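Local coordinates for geranyltranstransferase (Roseobacter denitrificans, PDB 4LLS), which probably catalyses the condensation of isopentenyl diphosphate with an allylic diphosphate to build farnesyl or geranylgeranyl diphosphate, at residues His95-Ser98 against Leu99-Asp103; Leu188-Asp191 against Glu192-Leu196. All blocks are in the same frame, centred on the assembly; numbering follows the deposited sequence.

Interaction 1 (His95-Ser98 against Leu99-Asp103). With CA (calcium ion), chain F; GST (geranyl S-thiolodiphosphate), chain D; IPE (3-methylbut-3-enyl trihydrogen diphosphate), chain C.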
ATOM      1  N   HIS A  95      -5.234   3.139  -7.645  1.00  9.94           N
ATOM      2  CA  HIS A  95      -5.132   4.341  -8.450  1.00 10.32           C
ATOM      3  C   HIS A  95      -5.343   5.568  -7.586  1.00 10.08           C
ATOM      4  O   HIS A  95      -4.596   6.566  -7.695  1.00 10.19           O
ATOM      5  CB  HIS A  95      -6.139   4.196  -9.566  1.00 10.61           C
ATOM      6  CG  HIS A  95      -6.330   5.413 -10.393  1.00 13.46           C
ATOM      7  ND1 HIS A  95      -5.337   5.952 -11.173  1.00 12.36           N
ATOM      8  CD2 HIS A  95      -7.460   6.095 -10.687  1.00 11.64           C
ATOM      9  CE1 HIS A  95      -5.832   6.977 -11.856  1.00 12.20           C
ATOM     10  NE2 HIS A  95      -7.122   7.070 -11.590  1.00 11.58           N
ATOM     11  N   ALA A  96      -6.396   5.575  -6.787  1.00  9.36           N
ATOM     12  CA  ALA A  96      -6.686   6.744  -5.959  1.00 10.68           C
ATOM     13  C   ALA A  96      -5.531   7.049  -5.046  1.00 10.03           C
ATOM     14  O   ALA A  96      -5.181   8.235  -4.867  1.00 12.05           O
ATOM     15  CB  ALA A  96      -7.940   6.569  -5.145  1.00 10.95           C
ATOM     16  N   TYR A  97      -4.934   6.041  -4.444  1.00 11.13           N
ATOM     17  CA  TYR A  97      -3.804   6.271  -3.528  1.00 11.61           C
ATOM     18  C   TYR A  97      -2.687   6.961  -4.286  1.00 12.00           C
ATOM     19  O   TYR A  97      -2.084   7.955  -3.782  1.00 12.23           O
ATOM     20  CB  TYR A  97      -3.316   4.945  -2.892  1.00 11.21           C
ATOM     21  CG  TYR A  97      -1.880   4.586  -3.145  1.00 10.42           C
ATOM     22  CD1 TYR A  97      -0.837   5.293  -2.550  1.00 12.75           C
ATOM     23  CD2 TYR A  97      -1.542   3.469  -3.857  1.00 10.86           C
ATOM     24  CE1 TYR A  97       0.466   4.973  -2.830  1.00 13.61           C
ATOM     25  CE2 TYR A  97      -0.239   3.048  -4.005  1.00 10.66           C
ATOM     26  CZ  TYR A  97       0.780   3.822  -3.510  1.00 12.40           C
ATOM     27  OH  TYR A  97       2.100   3.524  -3.775  1.00 13.16           O
ATOM     28  N   SER A  98      -2.394   6.501  -5.484  1.00 11.88           N
ATOM     29  CA  SER A  98      -1.283   7.051  -6.264  1.00 12.58           C
ATOM     30  C   SER A  98      -1.502   8.523  -6.551  1.00 14.05           C
ATOM     31  O   SER A  98      -0.553   9.303  -6.532  1.00 15.64           O
ATOM     32  CB  SER A  98      -1.058   6.245  -7.575  1.00 11.76           C
ATOM     33  OG  SER A  98      -2.040   6.570  -8.576  1.00 12.00           O
ATOM     34  N   LEU A  99      -2.747   8.921  -6.747  1.00 11.15           N
ATOM     35  CA  LEU A  99      -3.053  10.334  -7.084  1.00 12.91           C
ATOM     36  C   LEU A  99      -2.950  11.191  -5.817  1.00 12.98           C
ATOM     37  O   LEU A  99      -2.487  12.342  -5.886  1.00 14.87           O
ATOM     38  CB  LEU A  99      -4.424  10.495  -7.709  1.00 13.74           C
ATOM     39  CG  LEU A  99      -4.665   9.747  -9.031  1.00 15.27           C
ATOM     40  CD1 LEU A  99      -6.073  10.022  -9.539  1.00 19.79           C
ATOM     41  CD2 LEU A  99      -3.606  10.027 -10.074  1.00 19.80           C
ATOM     42  N   VAL A 100      -3.348  10.672  -4.679  1.00 11.73           N
ATOM     43  CA  VAL A 100      -3.261  11.430  -3.427  1.00 13.03           C
ATOM     44  C   VAL A 100      -1.798  11.752  -3.184  1.00 14.20           C
ATOM     45  O   VAL A 100      -1.433  12.889  -2.819  1.00 15.33           O
ATOM     46  CB  VAL A 100      -3.844  10.666  -2.248  1.00 14.61           C
ATOM     47  CG1 VAL A 100      -3.571  11.405  -0.956  1.00 14.41           C
ATOM     48  CG2 VAL A 100      -5.327  10.480  -2.435  1.00 14.08           C
ATOM     49  N   HIS A 101      -0.943  10.759  -3.305  1.00 13.40           N
ATOM     50  CA  HIS A 101       0.495  10.999  -3.125  1.00 13.60           C
ATOM     51  C   HIS A 101       1.103  11.860  -4.215  1.00 14.79           C
ATOM     52  O   HIS A 101       1.884  12.764  -3.894  1.00 16.00           O
ATOM     53  CB  HIS A 101       1.262   9.688  -2.904  1.00 14.49           C
ATOM     54  CG  HIS A 101       0.996   9.079  -1.566  1.00 13.89           C
ATOM     55  ND1 HIS A 101       1.706   7.998  -1.076  1.00 13.41           N
ATOM     56  CD2 HIS A 101       0.185   9.469  -0.564  1.00 14.08           C
ATOM     57  CE1 HIS A 101       1.280   7.705   0.127  1.00 12.98           C
ATOM     58  NE2 HIS A 101       0.341   8.574   0.462  1.00 13.29           N
ATOM     59  N   ASP A 102       0.756  11.642  -5.479  1.00 16.37           N
ATOM     60  CA  ASP A 102       1.275  12.447  -6.581  1.00 15.45           C
ATOM     61  C   ASP A 102       0.953  13.920  -6.373  1.00 15.58           C
ATOM     62  O   ASP A 102       1.746  14.775  -6.788  1.00 16.66           O
ATOM     63  CB  ASP A 102       0.711  11.979  -7.926  1.00 17.30           C
ATOM     64  CG  ASP A 102       1.381  12.672  -9.141  1.00 18.77           C
ATOM     65  OD1 ASP A 102       2.603  12.504  -9.328  1.00 22.19           O
ATOM     66  OD2 ASP A 102       0.626  13.283  -9.924  1.00 21.61           O
ATOM     67  N   ASP A 103      -0.218  14.212  -5.835  1.00 14.77           N
ATOM     68  CA  ASP A 103      -0.678  15.605  -5.735  1.00 15.96           C
ATOM     69  C   ASP A 103       0.096  16.358  -4.648  1.00 16.70           C
ATOM     70  O   ASP A 103      -0.019  17.574  -4.576  1.00 18.08           O
ATOM     71  CB  ASP A 103      -2.182  15.681  -5.505  1.00 17.31           C
ATOM     72  CG  ASP A 103      -3.023  15.321  -6.768  1.00 16.03           C
ATOM     73  OD1 ASP A 103      -4.190  14.884  -6.609  1.00 17.37           O
ATOM     74  OD2 ASP A 103      -2.514  15.457  -7.878  1.00 19.68           O
TER
HETATM   75 CA    CA F 304       0.437  14.891 -11.518  0.90 18.05          CA
HETATM   76  PA  GST D 302      -2.176  14.002 -13.677  1.00 17.82           P
HETATM   77  O1A GST D 302      -3.611  13.489 -13.586  1.00 18.42           O
HETATM   78  O2A GST D 302      -1.892  14.884 -14.886  1.00 21.18           O
HETATM   79  O3A GST D 302      -1.684  14.609 -12.368  1.00 17.80           O
HETATM   80  O1B GST D 302      -1.313  12.678 -13.870  1.00 18.15           O
HETATM   81  PB  GST D 302       0.222  12.695 -14.268  1.00 18.95           P
HETATM   82  O2B GST D 302       0.463  12.995 -15.682  1.00 17.75           O
HETATM   83  O3B GST D 302       1.012  13.612 -13.274  1.00 19.79           O
HETATM   84  S1  GST D 302       0.702  10.785 -14.003  1.00 22.91           S
HETATM   85  C1  GST D 302       0.276  10.665 -12.298  1.00 25.68           C
HETATM   86  C2  GST D 302       1.087   9.622 -11.567  1.00 31.48           C
HETATM   87  C3  GST D 302       0.641   8.369 -11.386  1.00 23.49           C
HETATM   88  C10 GST D 302      -0.637   7.899 -11.991  1.00 28.68           C
HETATM   89  C4  GST D 302       1.465   7.361 -10.659  1.00 24.61           C
HETATM   90  C5  GST D 302       2.017   8.015  -9.386  1.00 28.82           C
HETATM   91  C6  GST D 302       2.843   7.050  -8.600  1.00 29.17           C
HETATM   92  C7  GST D 302       3.027   7.137  -7.264  1.00 27.93           C
HETATM   93  C9  GST D 302       2.473   8.192  -6.333  1.00 21.06           C
HETATM   94  C8  GST D 302       3.857   6.030  -6.693  1.00 35.73           C
HETATM   95  C1  IPE C 301      -5.091  10.388 -14.053  1.00 17.45           C
HETATM   96  O1  IPE C 301      -5.834   9.212 -14.430  1.00 12.82           O
HETATM   97  C2  IPE C 301      -3.667   9.969 -13.702  1.00 17.97           C
HETATM   98  C3  IPE C 301      -2.988   9.309 -14.876  1.00 19.84           C
HETATM   99  C4  IPE C 301      -2.500   8.072 -14.795  1.00 20.26           C
HETATM  100  C5  IPE C 301      -2.713  10.105 -16.114  1.00 20.36           C
HETATM  101  PA  IPE C 301      -7.334   9.358 -14.950  1.00 12.63           P
HETATM  102  O1A IPE C 301      -7.391  10.382 -16.094  1.00 13.55           O
HETATM  103  O2A IPE C 301      -7.797   8.007 -15.257  1.00 12.59           O
HETATM  104  O3A IPE C 301      -8.130   9.920 -13.699  1.00 12.38           O
HETATM  105  PB  IPE C 301      -9.597   9.721 -13.041  1.00 12.01           P
HETATM  106  O1B IPE C 301      -9.900  11.036 -12.340  1.00 12.75           O
HETATM  107  O2B IPE C 301     -10.565   9.431 -14.152  1.00 13.16           O
HETATM  108  O3B IPE C 301      -9.412   8.524 -12.138  1.00 12.79           O
HETATM  109  O   HOH W   1      -0.602  16.162  -9.706  1.00 22.49           O
HETATM  110  O   HOH W   2       0.527  16.819 -12.904  1.00 30.91           O

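Interaction 2 (Leu188-Asp191 against Glu192-Leu196)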
ATOM      1  N   LEU A 188      14.289  13.867 -22.500  1.00 40.09           N
ATOM      2  CA  LEU A 188      14.180  12.435 -22.736  1.00 31.24           C
ATOM      3  C   LEU A 188      13.839  12.146 -24.188  1.00 25.27           C
ATOM      4  O   LEU A 188      13.179  12.942 -24.854  1.00 32.29           O
ATOM      5  CB  LEU A 188      13.141  11.814 -21.786  1.00 36.90           C
ATOM      6  CG  LEU A 188      13.468  11.788 -20.281  1.00 41.45           C
ATOM      7  CD1 LEU A 188      12.441  10.955 -19.520  1.00 48.79           C
ATOM      8  CD2 LEU A 188      14.865  11.247 -20.010  1.00 41.35           C
ATOM      9  N   SER A 189      14.307  11.005 -24.663  1.00 24.48           N
ATOM     10  CA  SER A 189      13.954  10.511 -25.981  1.00 26.78           C
ATOM     11  C   SER A 189      12.569   9.904 -25.937  1.00 24.92           C
ATOM     12  O   SER A 189      12.056   9.633 -24.861  1.00 24.59           O
ATOM     13  CB  SER A 189      14.935   9.431 -26.418  1.00 28.38           C
ATOM     14  OG  SER A 189      14.812   8.292 -25.589  1.00 28.45           O
ATOM     15  N   LEU A 190      12.053   9.561 -27.108  1.00 24.96           N
ATOM     16  CA  LEU A 190      10.779   8.882 -27.217  1.00 23.77           C
ATOM     17  C   LEU A 190      10.796   7.504 -26.537  1.00 24.09           C
ATOM     18  O   LEU A 190       9.898   7.169 -25.751  1.00 24.40           O
ATOM     19  CB  LEU A 190      10.390   8.756 -28.692  1.00 27.59           C
ATOM     20  CG  LEU A 190       9.008   8.197 -28.958  1.00 29.28           C
ATOM     21  CD1 LEU A 190       7.949   9.148 -28.418  1.00 31.85           C
ATOM     22  CD2 LEU A 190       8.835   7.990 -30.457  1.00 33.92           C
ATOM     23  N   ASP A 191      11.885   6.765 -26.700  1.00 23.16           N
ATOM     24  CA  ASP A 191      12.036   5.483 -25.998  1.00 25.95           C
ATOM     25  C   ASP A 191      12.017   5.648 -24.475  1.00 22.34           C
ATOM     26  O   ASP A 191      11.397   4.863 -23.755  1.00 22.86           O
ATOM     27  CB  ASP A 191      13.344   4.790 -26.416  1.00 26.01           C
ATOM     28  CG  ASP A 191      13.248   4.134 -27.781  1.00 31.90           C
ATOM     29  OD1 ASP A 191      12.133   3.994 -28.323  1.00 38.67           O
ATOM     30  OD2 ASP A 191      14.314   3.825 -28.355  1.00 37.25           O
ATOM     31  N   GLU A 192      12.706   6.665 -23.979  1.00 20.06           N
ATOM     32  CA  GLU A 192      12.792   6.901 -22.542  1.00 20.92           C
ATOM     33  C   GLU A 192      11.417   7.289 -21.953  1.00 19.62           C
ATOM     34  O   GLU A 192      11.037   6.793 -20.878  1.00 21.34           O
ATOM     35  CB  GLU A 192      13.840   7.975 -22.239  1.00 26.18           C
ATOM     36  CG  GLU A 192      15.264   7.443 -22.314  1.00 30.99           C
ATOM     37  CD  GLU A 192      16.316   8.533 -22.217  1.00 31.14           C
ATOM     38  OE1 GLU A 192      16.105   9.628 -22.794  1.00 30.93           O
ATOM     39  OE2 GLU A 192      17.343   8.303 -21.545  1.00 42.72           O
ATOM     40  N   ILE A 193      10.673   8.162 -22.628  1.00 18.55           N
ATOM     41  CA  ILE A 193       9.381   8.539 -22.052  1.00 21.02           C
ATOM     42  C   ILE A 193       8.416   7.372 -22.184  1.00 21.32           C
ATOM     43  O   ILE A 193       7.523   7.205 -21.344  1.00 19.14           O
ATOM     44  CB  ILE A 193       8.753   9.841 -22.575  1.00 26.15           C
ATOM     45  CG1 ILE A 193       8.436   9.793 -24.038  1.00 27.32           C
ATOM     46  CG2 ILE A 193       9.625  11.067 -22.293  1.00 28.57           C
ATOM     47  CD1 ILE A 193       7.456  10.894 -24.409  1.00 35.36           C
ATOM     48  N   THR A 194       8.651   6.493 -23.153  1.00 19.60           N
ATOM     49  CA  THR A 194       7.785   5.339 -23.306  1.00 21.02           C
ATOM     50  C   THR A 194       8.026   4.324 -22.181  1.00 21.69           C
ATOM     51  O   THR A 194       7.077   3.804 -21.572  1.00 21.38           O
ATOM     52  CB  THR A 194       7.958   4.683 -24.699  1.00 19.91           C
ATOM     53  OG1 THR A 194       7.602   5.632 -25.710  1.00 20.54           O
ATOM     54  CG2 THR A 194       7.064   3.481 -24.798  1.00 22.87           C
ATOM     55  N   ARG A 195       9.286   4.102 -21.817  1.00 22.60           N
ATOM     56  CA  ARG A 195       9.602   3.213 -20.699  1.00 23.36           C
ATOM     57  C   ARG A 195       9.050   3.742 -19.380  1.00 21.41           C
ATOM     58  O   ARG A 195       8.511   3.001 -18.575  1.00 22.94           O
ATOM     59  CB  ARG A 195      11.108   3.013 -20.602  1.00 30.84           C
ATOM     60  CG  ARG A 195      11.609   2.860 -19.177  1.00 44.90           C
ATOM     61  CD  ARG A 195      11.597   1.415 -18.715  1.00 53.42           C
ATOM     62  NE  ARG A 195      12.348   1.268 -17.468  1.00 69.29           N
ATOM     63  CZ  ARG A 195      13.667   1.421 -17.369  1.00 65.39           C
ATOM     64  NH1 ARG A 195      14.392   1.680 -18.448  1.00 73.86           N
ATOM     65  NH2 ARG A 195      14.265   1.317 -16.189  1.00 60.59           N
ATOM     66  N   LEU A 196       9.158   5.038 -19.198  1.00 20.76           N
ATOM     67  CA  LEU A 196       8.591   5.698 -18.040  1.00 21.82           C
ATOM     68  C   LEU A 196       7.052   5.494 -17.997  1.00 19.17           C
ATOM     69  O   LEU A 196       6.489   5.128 -16.927  1.00 20.90           O
ATOM     70  CB  LEU A 196       8.938   7.171 -18.147  1.00 27.63           C
ATOM     71  CG  LEU A 196       8.829   7.997 -16.889  1.00 35.70           C
ATOM     72  CD1 LEU A 196       9.848   9.124 -16.982  1.00 36.88           C
ATOM     73  CD2 LEU A 196       7.402   8.507 -16.836  1.00 33.77           C
TER

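Interaction 1 (His95-Ser98 against Leu99-Asp103)
Leu99 packs against His95 one turn back along helix 81-102, the helix of this all-alpha prenyl synthase fold that leads into the first aspartate-rich motif, begun by Asp102 and Asp103. Its CD1 sits over one face of the imidazole, 4.1 Å from the ring centroid, in a CH-pi contact. The other branch, CD2, turns to the substrate and meets C2 of isopentenyl diphosphate at 3.6 Å. A branched apolar residue suits the place, backing a ring with one methyl and lining the pocket with the other. His95 carries its CG opposite the backbone N (chi1 172°), which swings the ring out until NE2 donates to O3B of isopentenyl diphosphate over 2.8 Å. With an alanine in place of Leu99, the imidazole would probably lose its apolar cover and turn more easily away from the isopentenyl diphosphate, while a gap opened beside C2 of that ligand.

Ser98 folds its hydroxyl back onto the helix: with chi1 at 77°, OG donates to His95 O at 2.7 Å, and Leu99 N donates to the same oxygen. The buried hydroxyl is thereby satisfied, and the small side chain lets the geranyl chain run close by, its C5 lying 4.0 Å from Ser98 CB.

On another flank Tyr97 points a ring edge at the face of His101, the planes 88° apart in an offset edge-to-face pair. His101 ND1 is hydrogen-bonded to Asp133 of the second subunit, tying this flank to the dimer interface. Gln175 holds Asp102 OD1, while Asp102 OD2 binds calcium at 2.3 Å.

Interaction 2 (Leu188-Asp191 against Glu192-Leu196)
The backbone is still extended at Leu188 and Ser189 (psi 172° at the serine) and turns helical at Leu190, which places Ser189 just before the first turn of helix 190-215, against Glu192. With chi1 at 66°, Ser189 OG swings back over the helix start and accepts from Glu192 N at 3.1 Å. Glu192 answers: its carboxylate reaches back, and OE1 takes the Ser189 N-H at 2.9 Å on the lone pair turned away from OE2. Serine is short enough to cap an amide, and glutamate long enough to return the bond.

Leu188, the residue before the cap, packs with its CB 3.6 Å from Ile193 CG2 and its CD1 4.1 Å from Leu196 CD1. Ile193 also packs on Phe265 and Leu268, so its beta-branched bulk suits the buried side of the helix.

Thr194 grips Leu190 O twice, through its backbone N at 3.0 Å and through OG1 at 2.8 Å. The two donors come from opposite faces of the carbonyl plane, OG1 standing 40° out of it. On the exposed side Arg195 makes a salt bridge to Glu47 of the second subunit.

The reciprocal Ser189-Glu192 bonds form a capping box, and the Leu188-Ile193 contact beside it is a hydrophobic staple, both marking a helix N-terminus.

In the fold
Both contacts are local: interaction 1 runs within the last turns of helix 81-102, whereas interaction 2 joins the loop residues Leu188 and Ser189 to the first two turns of helix 190-215. Their centres are 22 Å apart and they do not touch. Interaction 1 is wholly buried, and its polar groups serve substrate, metal and the neighbouring subunit. Interaction 2 lies at the surface, where its polar groups mainly satisfy backbone atoms and mark the helix start. It approaches the active site only through Leu196, whose side chain lies about 8 Å from a bound geranyl S-thiolodiphosphate and about 4 Å from that of Asp178, a residue seen to bind calcium in this protein, though not in this chain as modelled.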